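Local coordinates for protein acetyltransferase, GNAT family (Colwellia psychrerythraea, PDB 3IWG) that probably transfers an acyl group, such as acetyl, to an acceptor substrate, at residues A[230-235]-A[240-245]; A[177-182]-A[199-204]; A[33-38]-A[99-104]. One frame throughout, in Å; residues are numbered along the deposited sequence. Where two conformers were deposited one is given.

Contact 1 (A[230-235]-A[240-245]); sequences FLTKHA and LTSICS
Ser242 turns its hydroxymethyl group under helix 223-237, where OG overlaps the methyl of Ala235 and the backbone of Thr232. This is the helix-on-strand packing of the beta-alpha-beta unit built from strand 207-214, helix 223-237 and strand 241-247, part of the core of the GNAT fold. OG lies 3.4 Å from Ala235 CB and 3.6 Å from Thr232 CA, so the hydroxyl fits between residues one turn apart on the helix. With OG beside its own backbone N (chi1 -68°), its nearest neighbours across the contact are carbons (Ala235 CB, Thr232 CA and CG2); it is buried and finds no hydrogen-bonding partner in the model.

Thr232 adds its methyl, CG2, at 3.7 Å from Ser242 OG. Its hydroxyl is engaged within the helix instead, hydrogen-bonded to Leu228 O a turn earlier. Beyond this overlap, Leu210 of the adjoining strand 207-214 and Phe262 of strand 262-273 also touch both Thr232 and Ser242.

At the other end of the contact the chain has just left the helix and is about to enter the strand. Leu240 brings its CB to 4.3 Å from Ala235 CB, a loose apolar touch, while the rest of its side chain heads for Leu199. The connection is closed by one backbone hydrogen bond, in which Leu240 N donates to Ala235 O at 3.1 Å with an N-H...O angle of 164°.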
ATOM      1  N   PHE A 230       4.783 -22.449 -11.177  1.00 21.08           N
ATOM      2  CA  PHE A 230       3.370 -22.284 -10.828  1.00 21.29           C
ATOM      3  C   PHE A 230       2.843 -20.952 -11.337  1.00 21.48           C
ATOM      4  O   PHE A 230       1.781 -20.872 -11.928  1.00 21.84           O
ATOM      5  CB  PHE A 230       3.203 -22.301  -9.313  1.00 22.22           C
ATOM      6  CG  PHE A 230       1.805 -22.072  -8.848  1.00 20.40           C
ATOM      7  CD1 PHE A 230       1.345 -20.805  -8.637  1.00 20.77           C
ATOM      8  CD2 PHE A 230       0.967 -23.137  -8.588  1.00 22.41           C
ATOM      9  CE1 PHE A 230       0.057 -20.578  -8.205  1.00 22.41           C
ATOM     10  CE2 PHE A 230      -0.333 -22.919  -8.146  1.00 22.82           C
ATOM     11  CZ  PHE A 230      -0.782 -21.644  -7.944  1.00 21.74           C
ATOM     12  N   LEU A 231       3.598 -19.912 -11.049  1.00 21.46           N
ATOM     13  CA  LEU A 231       3.186 -18.579 -11.292  1.00 21.59           C
ATOM     14  C   LEU A 231       3.010 -18.369 -12.802  1.00 22.22           C
ATOM     15  O   LEU A 231       2.068 -17.666 -13.223  1.00 22.71           O
ATOM     16  CB  LEU A 231       4.223 -17.611 -10.723  1.00 21.57           C
ATOM     17  CG  LEU A 231       4.267 -17.363  -9.205  1.00 20.92           C
ATOM     18  CD1 LEU A 231       5.410 -16.455  -8.916  1.00 15.42           C
ATOM     19  CD2 LEU A 231       2.963 -16.773  -8.655  1.00 18.91           C
ATOM     20  N   THR A 232       3.890 -18.988 -13.599  1.00 22.01           N
ATOM     21  CA  THR A 232       3.794 -18.961 -15.074  1.00 22.27           C
ATOM     22  C   THR A 232       2.522 -19.647 -15.552  1.00 22.42           C
ATOM     23  O   THR A 232       1.826 -19.138 -16.449  1.00 21.33           O
ATOM     24  CB  THR A 232       5.019 -19.653 -15.801  1.00 22.28           C
ATOM     25  OG1 THR A 232       6.245 -19.032 -15.412  1.00 22.46           O
ATOM     26  CG2 THR A 232       4.897 -19.534 -17.335  1.00 23.33           C
ATOM     27  N   LYS A 233       2.208 -20.796 -14.949  1.00 22.32           N
ATOM     28  CA  LYS A 233       0.999 -21.498 -15.335  1.00 23.39           C
ATOM     29  C   LYS A 233      -0.244 -20.638 -15.012  1.00 23.38           C
ATOM     30  O   LYS A 233      -1.152 -20.557 -15.822  1.00 23.95           O
ATOM     31  CB  LYS A 233       0.884 -22.864 -14.686  1.00 23.30           C
ATOM     32  CG  LYS A 233      -0.120 -23.727 -15.418  1.00 27.29           C
ATOM     33  CD  LYS A 233      -0.921 -24.708 -14.516  1.00 32.24           C
ATOM     34  CE  LYS A 233      -0.356 -26.166 -14.506  1.00 33.09           C
ATOM     35  NZ  LYS A 233      -1.284 -27.152 -13.870  1.00 31.73           N
ATOM     36  N   HIS A 234      -0.252 -19.997 -13.843  1.00 22.71           N
ATOM     37  CA  HIS A 234      -1.367 -19.168 -13.424  1.00 22.59           C
ATOM     38  C   HIS A 234      -1.497 -17.984 -14.371  1.00 22.12           C
ATOM     39  O   HIS A 234      -2.587 -17.565 -14.661  1.00 21.88           O
ATOM     40  CB  HIS A 234      -1.176 -18.670 -11.981  1.00 22.54           C
ATOM     41  CG  HIS A 234      -2.338 -17.886 -11.449  1.00 22.72           C
ATOM     42  ND1 HIS A 234      -3.455 -18.482 -10.887  1.00 23.44           N
ATOM     43  CD2 HIS A 234      -2.548 -16.548 -11.377  1.00 20.54           C
ATOM     44  CE1 HIS A 234      -4.310 -17.543 -10.516  1.00 21.89           C
ATOM     45  NE2 HIS A 234      -3.786 -16.362 -10.809  1.00 22.71           N
ATOM     46  N   ALA A 235      -0.387 -17.432 -14.820  1.00 22.02           N
ATOM     47  CA  ALA A 235      -0.454 -16.394 -15.835  1.00 22.42           C
ATOM     48  C   ALA A 235      -1.047 -16.939 -17.116  1.00 23.13           C
ATOM     49  O   ALA A 235      -1.990 -16.355 -17.661  1.00 25.07           O
ATOM     50  CB  ALA A 235       0.911 -15.764 -16.090  1.00 21.59           C
ATOM     51  N   LEU A 240      -2.004 -14.634 -20.252  1.00 26.09           N
ATOM     52  CA  LEU A 240      -0.869 -13.676 -20.189  1.00 26.54           C
ATOM     53  C   LEU A 240       0.489 -14.345 -20.392  1.00 25.97           C
ATOM     54  O   LEU A 240       0.697 -15.469 -20.023  1.00 25.14           O
ATOM     55  CB  LEU A 240      -0.859 -12.957 -18.836  1.00 26.23           C
ATOM     56  CG  LEU A 240      -2.168 -12.351 -18.338  1.00 27.38           C
ATOM     57  CD1 LEU A 240      -2.068 -11.971 -16.852  1.00 23.53           C
ATOM     58  CD2 LEU A 240      -2.539 -11.170 -19.202  1.00 27.72           C
ATOM     59  N   THR A 241       1.421 -13.615 -20.947  1.00 26.65           N
ATOM     60  CA  THR A 241       2.784 -14.104 -21.138  1.00 27.10           C
ATOM     61  C   THR A 241       3.619 -13.648 -19.948  1.00 26.79           C
ATOM     62  O   THR A 241       3.479 -12.518 -19.492  1.00 28.71           O
ATOM     63  CB  THR A 241       3.354 -13.531 -22.450  1.00 26.53           C
ATOM     64  OG1 THR A 241       2.586 -14.059 -23.520  1.00 29.61           O
ATOM     65  CG2 THR A 241       4.765 -13.936 -22.695  1.00 27.04           C
ATOM     66  N   SER A 242       4.508 -14.491 -19.454  1.00 26.06           N
ATOM     67  CA  SER A 242       5.211 -14.152 -18.240  1.00 25.28           C
ATOM     68  C   SER A 242       6.552 -13.499 -18.526  1.00 25.29           C
ATOM     69  O   SER A 242       7.294 -13.939 -19.415  1.00 25.35           O
ATOM     70  CB  SER A 242       5.422 -15.408 -17.409  1.00 25.62           C
ATOM     71  OG  SER A 242       4.205 -15.908 -16.912  1.00 26.51           O
ATOM     72  N   ILE A 243       6.851 -12.475 -17.743  1.00 24.55           N
ATOM     73  CA  ILE A 243       8.118 -11.822 -17.696  1.00 24.79           C
ATOM     74  C   ILE A 243       8.596 -11.718 -16.226  1.00 25.47           C
ATOM     75  O   ILE A 243       7.824 -11.929 -15.292  1.00 24.17           O
ATOM     76  CB  ILE A 243       8.053 -10.421 -18.342  1.00 24.85           C
ATOM     77  CG1 ILE A 243       7.154  -9.468 -17.573  1.00 26.37           C
ATOM     78  CG2 ILE A 243       7.485 -10.512 -19.746  1.00 24.51           C
ATOM     79  CD1 ILE A 243       7.035  -8.033 -18.192  1.00 27.84           C
ATOM     80  N   CYS A 244       9.892 -11.488 -16.022  1.00 25.84           N
ATOM     81  CA  CYS A 244      10.356 -11.112 -14.719  1.00 27.04           C
ATOM     82  C   CYS A 244      11.688 -10.433 -14.809  1.00 26.46           C
ATOM     83  O   CYS A 244      12.307 -10.426 -15.869  1.00 24.11           O
ATOM     84  CB  CYS A 244      10.415 -12.326 -13.763  1.00 27.65           C
ATOM     85  SG  CYS A 244      11.517 -13.561 -14.231  1.00 31.85           S
ATOM     86  N   SER A 245      12.126  -9.857 -13.686  1.00 26.56           N
ATOM     87  CA  SER A 245      13.475  -9.299 -13.615  1.00 27.07           C
ATOM     88  C   SER A 245      14.166  -9.596 -12.314  1.00 27.34           C
ATOM     89  O   SER A 245      13.537  -9.950 -11.363  1.00 27.53           O
ATOM     90  CB  SER A 245      13.454  -7.805 -13.828  1.00 27.65           C
ATOM     91  OG  SER A 245      12.744  -7.194 -12.796  1.00 25.29           O
TER

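Contact 2 (A[177-182]-A[199-204]); sequences IERKEL and LFDQYQ
Arg179 reaches across from the end of helix 166-178 and grips Asp201 end-on with NH1 and NH2, both nitrogens sharing OD1. The NH2 bond to Asp201 OD1 is the shorter, 2.8 Å and fairly straight at 158°, and comes from above the carboxylate plane; NH1 meets the same oxygen at 3.2 Å on its syn lone pair. OD1 lies in the guanidinium plane, yet the two flat groups are turned 56° apart. A weak bond from NH2 to Leu199 O adds a backbone acceptor. The bend of the arginine at chi3 swings the guanidinium into line with these partners.

Lys180, with positive phi, ends the helix in a Schellman motif, and this turn brings the next residue round beside the arginine.

Glu181 then closes the network. Its OE1 takes Arg179 NE at 3.1 Å, from above the carboxylate plane, while OE2 accepts Leu199 N at 2.8 Å and 168°. A buried carboxylate is thereby held between a positive charge and a backbone N-H, which would probably favour its ionised form.

Arg179 NH1 also forms a salt bridge with Glu178 of the second subunit, which ties this network to the dimer contact. Within the chain it links the end of helix 166-178 to the loop between strands 190-199 and 207-214, with Glu181 backbone-bonded to Cys197 of the first of these strands.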
ATOM      1  N   ILE A 177      -3.223  -8.636  -2.431  1.00 24.13           N
ATOM      2  CA  ILE A 177      -4.223  -9.574  -1.988  1.00 23.44           C
ATOM      3  C   ILE A 177      -5.558  -9.225  -2.645  1.00 25.45           C
ATOM      4  O   ILE A 177      -6.230 -10.113  -3.197  1.00 25.22           O
ATOM      5  CB  ILE A 177      -4.335  -9.535  -0.473  1.00 23.90           C
ATOM      6  CG1 ILE A 177      -3.176 -10.315   0.168  1.00 21.94           C
ATOM      7  CG2 ILE A 177      -5.720 -10.066  -0.024  1.00 22.32           C
ATOM      8  CD1 ILE A 177      -3.220 -10.371   1.627  1.00 23.92           C
ATOM      9  N   GLU A 178      -5.910  -7.933  -2.645  1.00 25.99           N
ATOM     10  CA  GLU A 178      -7.155  -7.467  -3.266  1.00 27.58           C
ATOM     11  C   GLU A 178      -7.146  -7.687  -4.740  1.00 27.40           C
ATOM     12  O   GLU A 178      -8.200  -7.978  -5.336  1.00 27.90           O
ATOM     13  CB  GLU A 178      -7.371  -5.974  -3.034  1.00 28.70           C
ATOM     14  CG  GLU A 178      -7.590  -5.637  -1.527  1.00 32.50           C
ATOM     15  CD  GLU A 178      -8.038  -4.184  -1.331  1.00 37.24           C
ATOM     16  OE1 GLU A 178      -8.959  -3.756  -2.066  1.00 40.12           O
ATOM     17  OE2 GLU A 178      -7.482  -3.503  -0.439  1.00 40.75           O
ATOM     18  N   ARG A 179      -5.964  -7.584  -5.343  1.00 26.42           N
ATOM     19  CA  ARG A 179      -5.859  -7.819  -6.787  1.00 26.31           C
ATOM     20  C   ARG A 179      -5.753  -9.329  -7.088  1.00 25.56           C
ATOM     21  O   ARG A 179      -5.710  -9.695  -8.231  1.00 24.32           O
ATOM     22  CB  ARG A 179      -4.643  -7.098  -7.385  1.00 26.40           C
ATOM     23  CG  ARG A 179      -4.679  -5.575  -7.339  1.00 25.78           C
ATOM     24  CD  ARG A 179      -3.306  -4.917  -7.766  1.00 24.69           C
ATOM     25  NE  ARG A 179      -2.921  -5.205  -9.164  1.00 24.36           N
ATOM     26  CZ  ARG A 179      -3.454  -4.603 -10.239  1.00 25.76           C
ATOM     27  NH1 ARG A 179      -4.376  -3.650 -10.113  1.00 27.79           N
ATOM     28  NH2 ARG A 179      -3.069  -4.942 -11.461  1.00 29.48           N
ATOM     29  N   LYS A 180      -5.728 -10.175  -6.055  1.00 25.48           N
ATOM     30  CA  LYS A 180      -5.481 -11.624  -6.217  1.00 26.07           C
ATOM     31  C   LYS A 180      -4.151 -11.979  -6.946  1.00 24.16           C
ATOM     32  O   LYS A 180      -4.081 -12.885  -7.780  1.00 22.51           O
ATOM     33  CB  LYS A 180      -6.707 -12.260  -6.892  1.00 27.37           C
ATOM     34  CG  LYS A 180      -8.053 -11.778  -6.273  1.00 30.28           C
ATOM     35  CD  LYS A 180      -9.202 -12.723  -6.610  1.00 35.73           C
ATOM     36  CE  LYS A 180     -10.603 -12.172  -6.186  1.00 37.95           C
ATOM     37  NZ  LYS A 180     -11.591 -12.274  -7.334  1.00 38.24           N
ATOM     38  N   GLU A 181      -3.093 -11.258  -6.607  1.00 23.87           N
ATOM     39  CA  GLU A 181      -1.804 -11.471  -7.253  1.00 23.36           C
ATOM     40  C   GLU A 181      -0.790 -12.168  -6.380  1.00 22.55           C
ATOM     41  O   GLU A 181       0.343 -12.437  -6.819  1.00 23.23           O
ATOM     42  CB  GLU A 181      -1.257 -10.148  -7.785  1.00 23.30           C
ATOM     43  CG  GLU A 181      -2.090  -9.593  -8.916  1.00 23.20           C
ATOM     44  CD  GLU A 181      -1.677  -8.195  -9.343  1.00 25.49           C
ATOM     45  OE1 GLU A 181      -0.943  -7.535  -8.590  1.00 27.79           O
ATOM     46  OE2 GLU A 181      -2.106  -7.743 -10.430  1.00 29.22           O
ATOM     47  N   LEU A 182      -1.142 -12.433  -5.126  1.00 21.88           N
ATOM     48  CA  LEU A 182      -0.152 -12.964  -4.189  1.00 20.95           C
ATOM     49  C   LEU A 182      -0.448 -14.416  -3.870  1.00 20.72           C
ATOM     50  O   LEU A 182      -1.599 -14.764  -3.655  1.00 20.76           O
ATOM     51  CB  LEU A 182      -0.117 -12.120  -2.914  1.00 21.62           C
ATOM     52  CG  LEU A 182       0.865 -12.475  -1.758  1.00 20.57           C
ATOM     53  CD1 LEU A 182       2.320 -12.357  -2.146  1.00 20.01           C
ATOM     54  CD2 LEU A 182       0.555 -11.574  -0.537  1.00 18.22           C
ATOM     55  N   LEU A 199      -0.587  -8.268 -12.704  1.00 23.80           N
ATOM     56  CA  LEU A 199      -1.073  -7.795 -13.977  1.00 24.67           C
ATOM     57  C   LEU A 199      -0.700  -6.364 -14.090  1.00 24.75           C
ATOM     58  O   LEU A 199      -0.488  -5.716 -13.096  1.00 24.37           O
ATOM     59  CB  LEU A 199      -2.592  -7.906 -14.060  1.00 24.04           C
ATOM     60  CG  LEU A 199      -3.045  -9.285 -14.493  1.00 25.27           C
ATOM     61  CD1 LEU A 199      -2.412 -10.373 -13.653  1.00 24.74           C
ATOM     62  CD2 LEU A 199      -4.625  -9.366 -14.483  1.00 23.96           C
ATOM     63  N   PHE A 200      -0.644  -5.889 -15.319  1.00 26.69           N
ATOM     64  CA  PHE A 200      -0.512  -4.475 -15.626  1.00 28.11           C
ATOM     65  C   PHE A 200      -1.867  -3.857 -15.942  1.00 29.48           C
ATOM     66  O   PHE A 200      -2.655  -4.400 -16.729  1.00 29.77           O
ATOM     67  CB  PHE A 200       0.347  -4.328 -16.835  1.00 28.54           C
ATOM     68  CG  PHE A 200       1.763  -4.725 -16.598  1.00 29.48           C
ATOM     69  CD1 PHE A 200       2.670  -3.799 -16.117  1.00 29.62           C
ATOM     70  CD2 PHE A 200       2.190  -6.015 -16.869  1.00 28.13           C
ATOM     71  CE1 PHE A 200       3.993  -4.153 -15.927  1.00 31.46           C
ATOM     72  CE2 PHE A 200       3.501  -6.390 -16.649  1.00 28.66           C
ATOM     73  CZ  PHE A 200       4.414  -5.458 -16.191  1.00 29.72           C
ATOM     74  N   ASP A 201      -2.151  -2.704 -15.359  1.00 30.92           N
ATOM     75  CA  ASP A 201      -3.436  -2.075 -15.621  1.00 32.53           C
ATOM     76  C   ASP A 201      -3.518  -1.381 -17.006  1.00 33.61           C
ATOM     77  O   ASP A 201      -4.618  -1.225 -17.539  1.00 33.71           O
ATOM     78  CB  ASP A 201      -3.814  -1.142 -14.460  1.00 32.72           C
ATOM     79  CG  ASP A 201      -4.181  -1.917 -13.183  1.00 34.61           C
ATOM     80  OD1 ASP A 201      -4.414  -3.161 -13.229  1.00 37.21           O
ATOM     81  OD2 ASP A 201      -4.204  -1.288 -12.116  1.00 37.33           O
ATOM     82  N   GLN A 202      -2.372  -0.997 -17.574  1.00 34.50           N
ATOM     83  CA  GLN A 202      -2.314  -0.350 -18.886  1.00 36.48           C
ATOM     84  C   GLN A 202      -1.029  -0.704 -19.631  1.00 35.56           C
ATOM     85  O   GLN A 202      -0.044  -1.111 -19.038  1.00 35.49           O
ATOM     86  CB  GLN A 202      -2.329   1.169 -18.734  1.00 37.52           C
ATOM     87  CG  GLN A 202      -2.639   1.642 -17.316  1.00 43.90           C
ATOM     88  CD  GLN A 202      -1.848   2.885 -16.901  1.00 51.11           C
ATOM     89  OE1 GLN A 202      -0.904   2.789 -16.087  1.00 52.82           O
ATOM     90  NE2 GLN A 202      -2.224   4.059 -17.462  1.00 53.27           N
ATOM     91  N   TYR A 203      -1.057  -0.516 -20.935  1.00 35.52           N
ATOM     92  CA  TYR A 203       0.121  -0.637 -21.810  1.00 35.44           C
ATOM     93  C   TYR A 203       0.630  -2.040 -22.023  1.00 34.76           C
ATOM     94  O   TYR A 203       1.037  -2.385 -23.157  1.00 35.66           O
ATOM     95  CB  TYR A 203       1.308   0.193 -21.305  1.00 35.33           C
ATOM     96  CG  TYR A 203       0.959   1.614 -20.979  1.00 36.20           C
ATOM     97  CD1 TYR A 203       0.299   2.412 -21.906  1.00 37.92           C
ATOM     98  CD2 TYR A 203       1.265   2.164 -19.738  1.00 35.57           C
ATOM     99  CE1 TYR A 203      -0.042   3.728 -21.607  1.00 38.13           C
ATOM    100  CE2 TYR A 203       0.940   3.498 -19.444  1.00 36.60           C
ATOM    101  CZ  TYR A 203       0.289   4.257 -20.381  1.00 37.32           C
ATOM    102  OH  TYR A 203      -0.059   5.553 -20.105  1.00 40.82           O
ATOM    103  N   GLN A 204       0.691  -2.827 -20.959  1.00 32.65           N
ATOM    104  CA  GLN A 204       1.292  -4.137 -21.077  1.00 31.51           C
ATOM    105  C   GLN A 204       0.353  -5.226 -20.614  1.00 30.87           C
ATOM    106  O   GLN A 204       0.805  -6.242 -20.076  1.00 30.84           O
ATOM    107  CB  GLN A 204       2.616  -4.151 -20.311  1.00 31.58           C
ATOM    108  CG  GLN A 204       3.522  -3.049 -20.790  1.00 31.25           C
ATOM    109  CD  GLN A 204       4.928  -3.043 -20.225  1.00 30.71           C
ATOM    110  OE1 GLN A 204       5.773  -2.340 -20.747  1.00 28.23           O
ATOM    111  NE2 GLN A 204       5.178  -3.796 -19.157  1.00 32.16           N
TER

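Contact 3 (A[33-38]-A[99-104]); sequences GMWHFG and GAFVST
Trp35 and Phe101 form the contact by aromatic packing, the far corner of the indole lying over one face of the phenyl ring. Trp35 CH2 sits 3.5 Å from Phe101 CD1, displaced toward the rim, and CZ3 comes to 3.7 Å from CG. The six-membered ring of the indole and the phenyl ring have centroids 4.9 Å apart and planes inclined at 43°, an oblique pairing. Trp35 CG stands beside its backbone N (chi1 -77°), which directs the long indole from the helix toward the strand. Replacing Phe101 with an alanine would probably strip the indole corner of the ring face it rests on and open a gap between helix and strand.

No hydrogen bond crosses the contact. Beside it, Trp35 N donates to Asp32 OD2 near the start of the helix.

Further aromatic neighbours extend the packing: Phe39 meets Trp35 edge-to-face, and Tyr65 lies against Phe101. Strand 99-103 runs between strand 65-71, parallel to it, and strand 262-273, antiparallel. Helix 33-39 meets these strands through Trp35, which also touches Leu67 of strand 65-71 and Ile268 of strand 262-273.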
ATOM      1  N   GLY A  33       7.751  -3.552 -14.548  1.00 25.75           N
ATOM      2  CA  GLY A  33       6.698  -2.958 -13.711  1.00 26.73           C
ATOM      3  C   GLY A  33       7.095  -2.088 -12.523  1.00 26.52           C
ATOM      4  O   GLY A  33       6.532  -1.019 -12.320  1.00 25.45           O
HETATM    5  N   MSE A  34       8.081  -2.522 -11.739  1.00 28.29           N
HETATM    6  CA  MSE A  34       8.439  -1.745 -10.537  0.60 29.27           C
HETATM    7  C   MSE A  34       9.129  -0.485 -11.009  1.00 27.67           C
HETATM    8  O   MSE A  34       8.807   0.586 -10.532  1.00 27.58           O
HETATM    9  CB  MSE A  34       9.324  -2.518  -9.536  0.60 30.09           C
HETATM   10  CG  MSE A  34       8.803  -2.522  -8.087  0.60 35.13           C
HETATM   11 SE   MSE A  34       7.952  -0.865  -7.294  0.60 45.83          SE
HETATM   12  CE  MSE A  34       6.187  -1.635  -6.917  0.36 41.61           C
ATOM     13  N   TRP A  35      10.019  -0.601 -11.988  1.00 27.10           N
ATOM     14  CA  TRP A  35      10.678   0.595 -12.531  1.00 26.26           C
ATOM     15  C   TRP A  35       9.704   1.593 -13.154  1.00 25.75           C
ATOM     16  O   TRP A  35       9.724   2.782 -12.803  1.00 25.80           O
ATOM     17  CB  TRP A  35      11.747   0.219 -13.526  1.00 25.80           C
ATOM     18  CG  TRP A  35      12.911  -0.230 -12.854  1.00 25.32           C
ATOM     19  CD1 TRP A  35      13.175  -1.484 -12.459  1.00 26.82           C
ATOM     20  CD2 TRP A  35      13.966   0.583 -12.379  1.00 27.11           C
ATOM     21  NE1 TRP A  35      14.385  -1.534 -11.791  1.00 27.66           N
ATOM     22  CE2 TRP A  35      14.891  -0.272 -11.724  1.00 27.24           C
ATOM     23  CE3 TRP A  35      14.238   1.952 -12.453  1.00 29.19           C
ATOM     24  CZ2 TRP A  35      16.067   0.188 -11.130  1.00 28.45           C
ATOM     25  CZ3 TRP A  35      15.420   2.421 -11.863  1.00 33.12           C
ATOM     26  CH2 TRP A  35      16.330   1.524 -11.212  1.00 30.12           C
ATOM     27  N   HIS A  36       8.823   1.118 -14.018  1.00 25.71           N
ATOM     28  CA  HIS A  36       8.044   2.042 -14.854  1.00 26.51           C
ATOM     29  C   HIS A  36       6.670   2.360 -14.360  1.00 27.63           C
ATOM     30  O   HIS A  36       6.163   3.406 -14.708  1.00 27.30           O
ATOM     31  CB  HIS A  36       8.009   1.589 -16.302  1.00 26.18           C
ATOM     32  CG  HIS A  36       9.311   1.825 -16.977  1.00 28.23           C
ATOM     33  ND1 HIS A  36      10.304   0.868 -17.022  1.00 30.85           N
ATOM     34  CD2 HIS A  36       9.862   2.963 -17.460  1.00 29.07           C
ATOM     35  CE1 HIS A  36      11.398   1.401 -17.530  1.00 29.28           C
ATOM     36  NE2 HIS A  36      11.154   2.668 -17.814  1.00 28.43           N
ATOM     37  N   PHE A  37       6.078   1.503 -13.520  1.00 28.61           N
ATOM     38  CA  PHE A  37       4.802   1.842 -12.902  1.00 29.92           C
ATOM     39  C   PHE A  37       4.820   2.054 -11.397  1.00 29.51           C
ATOM     40  O   PHE A  37       3.825   2.475 -10.832  1.00 28.92           O
ATOM     41  CB  PHE A  37       3.772   0.804 -13.300  1.00 30.58           C
ATOM     42  CG  PHE A  37       3.768   0.580 -14.746  1.00 33.02           C
ATOM     43  CD1 PHE A  37       3.328   1.595 -15.593  1.00 34.44           C
ATOM     44  CD2 PHE A  37       4.314  -0.560 -15.292  1.00 33.97           C
ATOM     45  CE1 PHE A  37       3.375   1.450 -16.958  1.00 35.10           C
ATOM     46  CE2 PHE A  37       4.356  -0.717 -16.696  1.00 36.27           C
ATOM     47  CZ  PHE A  37       3.891   0.297 -17.515  1.00 35.91           C
ATOM     48  N   GLY A  38       5.957   1.789 -10.766  1.00 30.13           N
ATOM     49  CA  GLY A  38       6.157   2.067  -9.344  1.00 29.19           C
ATOM     50  C   GLY A  38       6.988   3.320  -9.258  1.00 29.57           C
ATOM     51  O   GLY A  38       6.449   4.354  -8.877  1.00 29.38           O
ATOM     52  N   GLY A  99      22.944  10.922 -13.936  1.00 28.67           N
ATOM     53  CA  GLY A  99      22.957   9.719 -14.728  1.00 27.89           C
ATOM     54  C   GLY A  99      21.612   9.261 -15.207  1.00 27.37           C
ATOM     55  O   GLY A  99      20.619   9.989 -15.177  1.00 27.73           O
ATOM     56  N   ALA A 100      21.568   8.040 -15.683  1.00 26.52           N
ATOM     57  CA  ALA A 100      20.300   7.515 -16.166  1.00 26.37           C
ATOM     58  C   ALA A 100      20.213   6.041 -15.927  1.00 25.67           C
ATOM     59  O   ALA A 100      21.247   5.352 -15.862  1.00 25.52           O
ATOM     60  CB  ALA A 100      20.133   7.809 -17.628  1.00 26.24           C
ATOM     61  N   PHE A 101      18.982   5.585 -15.750  1.00 24.95           N
ATOM     62  CA  PHE A 101      18.649   4.182 -15.850  1.00 24.81           C
ATOM     63  C   PHE A 101      17.817   4.027 -17.115  1.00 24.99           C
ATOM     64  O   PHE A 101      16.874   4.811 -17.382  1.00 25.08           O
ATOM     65  CB  PHE A 101      17.820   3.674 -14.654  1.00 25.55           C
ATOM     66  CG  PHE A 101      18.551   3.717 -13.293  1.00 25.32           C
ATOM     67  CD1 PHE A 101      19.252   2.603 -12.832  1.00 27.54           C
ATOM     68  CD2 PHE A 101      18.503   4.849 -12.499  1.00 25.31           C
ATOM     69  CE1 PHE A 101      19.918   2.605 -11.578  1.00 29.48           C
ATOM     70  CE2 PHE A 101      19.145   4.885 -11.251  1.00 28.11           C
ATOM     71  CZ  PHE A 101      19.856   3.757 -10.775  1.00 30.22           C
ATOM     72  N   VAL A 102      18.146   2.978 -17.857  1.00 24.01           N
ATOM     73  CA  VAL A 102      17.610   2.731 -19.150  1.00 23.25           C
ATOM     74  C   VAL A 102      17.837   1.275 -19.486  1.00 23.33           C
ATOM     75  O   VAL A 102      18.834   0.701 -19.073  1.00 21.56           O
ATOM     76  CB  VAL A 102      18.308   3.627 -20.195  1.00 23.06           C
ATOM     77  CG1 VAL A 102      19.722   3.191 -20.363  1.00 21.28           C
ATOM     78  CG2 VAL A 102      17.547   3.649 -21.501  1.00 19.78           C
ATOM     79  N   SER A 103      16.871   0.669 -20.191  1.00 24.07           N
ATOM     80  CA  SER A 103      17.075  -0.683 -20.669  1.00 24.16           C
ATOM     81  C   SER A 103      17.456  -0.726 -22.118  1.00 23.87           C
ATOM     82  O   SER A 103      17.186   0.191 -22.893  1.00 24.35           O
ATOM     83  CB  SER A 103      15.852  -1.567 -20.473  1.00 23.52           C
ATOM     84  OG  SER A 103      14.836  -1.267 -21.402  1.00 25.21           O
ATOM     85  N   THR A 104      17.991  -1.872 -22.475  1.00 23.62           N
ATOM     86  CA  THR A 104      18.256  -2.211 -23.842  1.00 24.25           C
ATOM     87  C   THR A 104      17.029  -2.319 -24.731  1.00 25.02           C
ATOM     88  O   THR A 104      17.185  -2.576 -25.934  1.00 25.20           O
ATOM     89  CB  THR A 104      19.018  -3.530 -23.875  1.00 24.84           C
ATOM     90  OG1 THR A 104      18.189  -4.567 -23.339  1.00 23.08           O
ATOM     91  CG2 THR A 104      20.309  -3.385 -23.034  1.00 22.49           C
TER

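In the fold
Contact 2 touches both of the others, its centre about 12 Å from that of contact 1 and about 18 Å from that of contact 3. Toward contact 1, Leu199 CD1 packs on Leu240 CD1 at 3.6 Å; toward contact 3, Phe200 CE1 meets Phe37 CE2 at 3.5 Å and Tyr203 CD2 lies 3.6 Å from Phe37 CE1. Loop 199-204 thus bridges the two GNAT family regions of the chain, contact 3 in the first and contacts 1 and 2 in the second. Contacts 1 and 3 do not touch: their nearest atoms are about 6 Å apart and their centres about 20 Å. In GNAT enzymes the loop leading into the equivalent of helix 223-237 generally binds the cofactor pyrophosphate; contact 1 uses that helix's later turns.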